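Local coordinates for protein 5'-nucleotidase SurE (Aquifex aeolicus, PDB 2WQK) that probably hydrolyses nucleoside 5'-monophosphates to nucleosides and phosphate, with the help of one divalent metal cation per subunit, at residues D10-P15 with T59-V64. Numbering follows the deposited sequence. Where two conformers were deposited one is given.
Sequences DGYFSP and TDFYTV. With NA (sodium ion), chain D.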
# COMPACT_ATOMS: atom_id res chain seq x y z
N ASP A 10 13.04 -4.39 -8.39
CA ASP A 10 12.14 -5.50 -8.63
C ASP A 10 12.24 -6.59 -7.58
O ASP A 10 11.36 -7.46 -7.52
CB ASP A 10 12.40 -6.08 -10.03
CG ASP A 10 12.21 -5.04 -11.14
OD1 ASP A 10 11.19 -4.27 -11.05
OD2 ASP A 10 13.04 -4.99 -12.09
N GLY A 11 13.31 -6.56 -6.77
CA GLY A 11 13.51 -7.59 -5.75
C GLY A 11 14.75 -8.44 -6.04
O GLY A 11 15.14 -8.64 -7.19
N TYR A 12 15.34 -8.95 -4.97
CA TYR A 12 16.61 -9.69 -5.07
C TYR A 12 16.51 -10.94 -5.91
O TYR A 12 17.52 -11.47 -6.38
CB TYR A 12 17.15 -10.04 -3.69
CG TYR A 12 16.35 -11.10 -2.96
CD1 TYR A 12 16.56 -12.46 -3.21
CD2 TYR A 12 15.39 -10.76 -2.01
CE1 TYR A 12 15.85 -13.42 -2.55
CE2 TYR A 12 14.68 -11.73 -1.34
CZ TYR A 12 14.91 -13.05 -1.62
OH TYR A 12 14.21 -14.01 -0.94
N PHE A 13 15.29 -11.44 -6.06
CA PHE A 13 15.03 -12.71 -6.78
C PHE A 13 14.77 -12.52 -8.30
O PHE A 13 14.58 -13.50 -9.05
CB PHE A 13 13.81 -13.41 -6.14
CG PHE A 13 12.65 -12.49 -5.97
CD1 PHE A 13 11.84 -12.21 -7.05
CD2 PHE A 13 12.41 -11.83 -4.76
CE1 PHE A 13 10.78 -11.27 -6.92
CE2 PHE A 13 11.39 -10.92 -4.64
CZ PHE A 13 10.57 -10.65 -5.70
N SER A 14 14.74 -11.26 -8.76
CA SER A 14 14.32 -11.02 -10.12
C SER A 14 15.38 -11.52 -11.10
O SER A 14 16.59 -11.51 -10.80
CB SER A 14 14.08 -9.52 -10.35
OG SER A 14 15.30 -8.83 -10.56
N PRO A 15 14.93 -11.99 -12.27
CA PRO A 15 15.91 -12.47 -13.25
C PRO A 15 16.90 -11.38 -13.73
O PRO A 15 18.02 -11.65 -14.11
CB PRO A 15 15.05 -12.95 -14.41
CG PRO A 15 13.75 -12.24 -14.23
CD PRO A 15 13.54 -12.13 -12.76
N THR A 59 26.76 -15.18 0.69
CA THR A 59 27.93 -14.32 0.74
C THR A 59 27.71 -13.15 -0.21
O THR A 59 27.29 -13.36 -1.35
CB THR A 59 29.18 -15.10 0.37
OG1 THR A 59 29.27 -16.17 1.31
CG2 THR A 59 30.41 -14.28 0.45
N ASP A 60 27.92 -11.95 0.31
CA ASP A 60 27.79 -10.73 -0.49
C ASP A 60 26.41 -10.58 -1.15
O ASP A 60 26.33 -10.00 -2.22
CB ASP A 60 28.86 -10.67 -1.59
CG ASP A 60 30.26 -10.52 -1.03
OD1 ASP A 60 30.40 -9.91 0.04
OD2 ASP A 60 31.20 -11.01 -1.72
N PHE A 61 25.36 -11.11 -0.53
CA PHE A 61 24.03 -11.05 -1.13
C PHE A 61 23.02 -10.84 0.00
O PHE A 61 22.77 -11.75 0.82
CB PHE A 61 23.79 -12.33 -1.92
CG PHE A 61 22.68 -12.27 -2.90
CD1 PHE A 61 22.90 -12.45 -4.25
CD2 PHE A 61 21.40 -12.03 -2.49
CE1 PHE A 61 21.86 -12.38 -5.17
CE2 PHE A 61 20.35 -12.01 -3.42
CZ PHE A 61 20.58 -12.17 -4.73
N TYR A 62 22.46 -9.63 0.04
CA TYR A 62 21.61 -9.20 1.15
C TYR A 62 20.30 -8.66 0.62
O TYR A 62 20.23 -8.15 -0.50
CB TYR A 62 22.27 -8.07 1.92
CG TYR A 62 23.51 -8.50 2.63
CD1 TYR A 62 23.47 -8.87 3.99
CD2 TYR A 62 24.72 -8.55 1.95
CE1 TYR A 62 24.64 -9.29 4.64
CE2 TYR A 62 25.88 -9.00 2.59
CZ TYR A 62 25.83 -9.34 3.93
OH TYR A 62 27.01 -9.77 4.54
N THR A 63 19.27 -8.80 1.44
CA THR A 63 18.02 -8.13 1.11
C THR A 63 17.60 -7.22 2.25
O THR A 63 17.79 -7.53 3.43
CB THR A 63 16.87 -9.13 0.81
OG1 THR A 63 15.70 -8.42 0.36
CG2 THR A 63 16.51 -10.08 1.99
N VAL A 64 17.00 -6.09 1.85
CA VAL A 64 16.44 -5.15 2.79
C VAL A 64 14.90 -5.30 2.70
O VAL A 64 14.28 -5.12 1.65
CB VAL A 64 16.85 -3.66 2.51
CG1 VAL A 64 16.24 -2.75 3.59
CG2 VAL A 64 18.37 -3.49 2.47
NA NA D . 10.86 -2.09 -11.84
O HOH W 1 9.34 -2.63 -13.69
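Tyr12 lies across the ends of Phe61 and Thr63, where the loop between strand 3-7 and helix 15-24 of this Rossmann-like alpha/beta fold meets strand 61-64. Phe61 crosses the tyrosine at about a right angle, its CE2 3.8 Å from Tyr12 CB and touching CD1 as well. The edge of the Phe61 ring also faces the tyrosine backbone, with CZ 3.5 Å from Tyr12 O in the plane of the ring. On Thr63 the hydroxyl does the touching: OG1 lies 3.3 Å from Tyr12 CD2, approaching the ring obliquely. With chi1 at -174° this hydroxyl extends away from the backbone N of Thr63, and its hydrogen bond to Ala34 O of strand 29-35 satisfies it; the ring contact is therefore van der Waals in kind. No hydrogen bond joins the two segments. With chi1 at 71°, the tyrosine CG sits between the backbone N and carbonyl carbon, and Phe13 CD2 covers one ring face, 4.0 Å above its centre. An alanine here keeps the CB contact with Phe61 but would probably leave Thr63 OG1 and CB, and Phe13 CD2, without the ring they touch. Asn18 ND2 bonds Tyr12 O, and a type I turn from Gly11 to Ser14 shapes the loop, leading to Ser14 as helix N-cap. Next to this turn is the metal site that Asp10 shares with Ser40 and Asn94, in which Asp10 OD1 binds sodium at 2.3 Å.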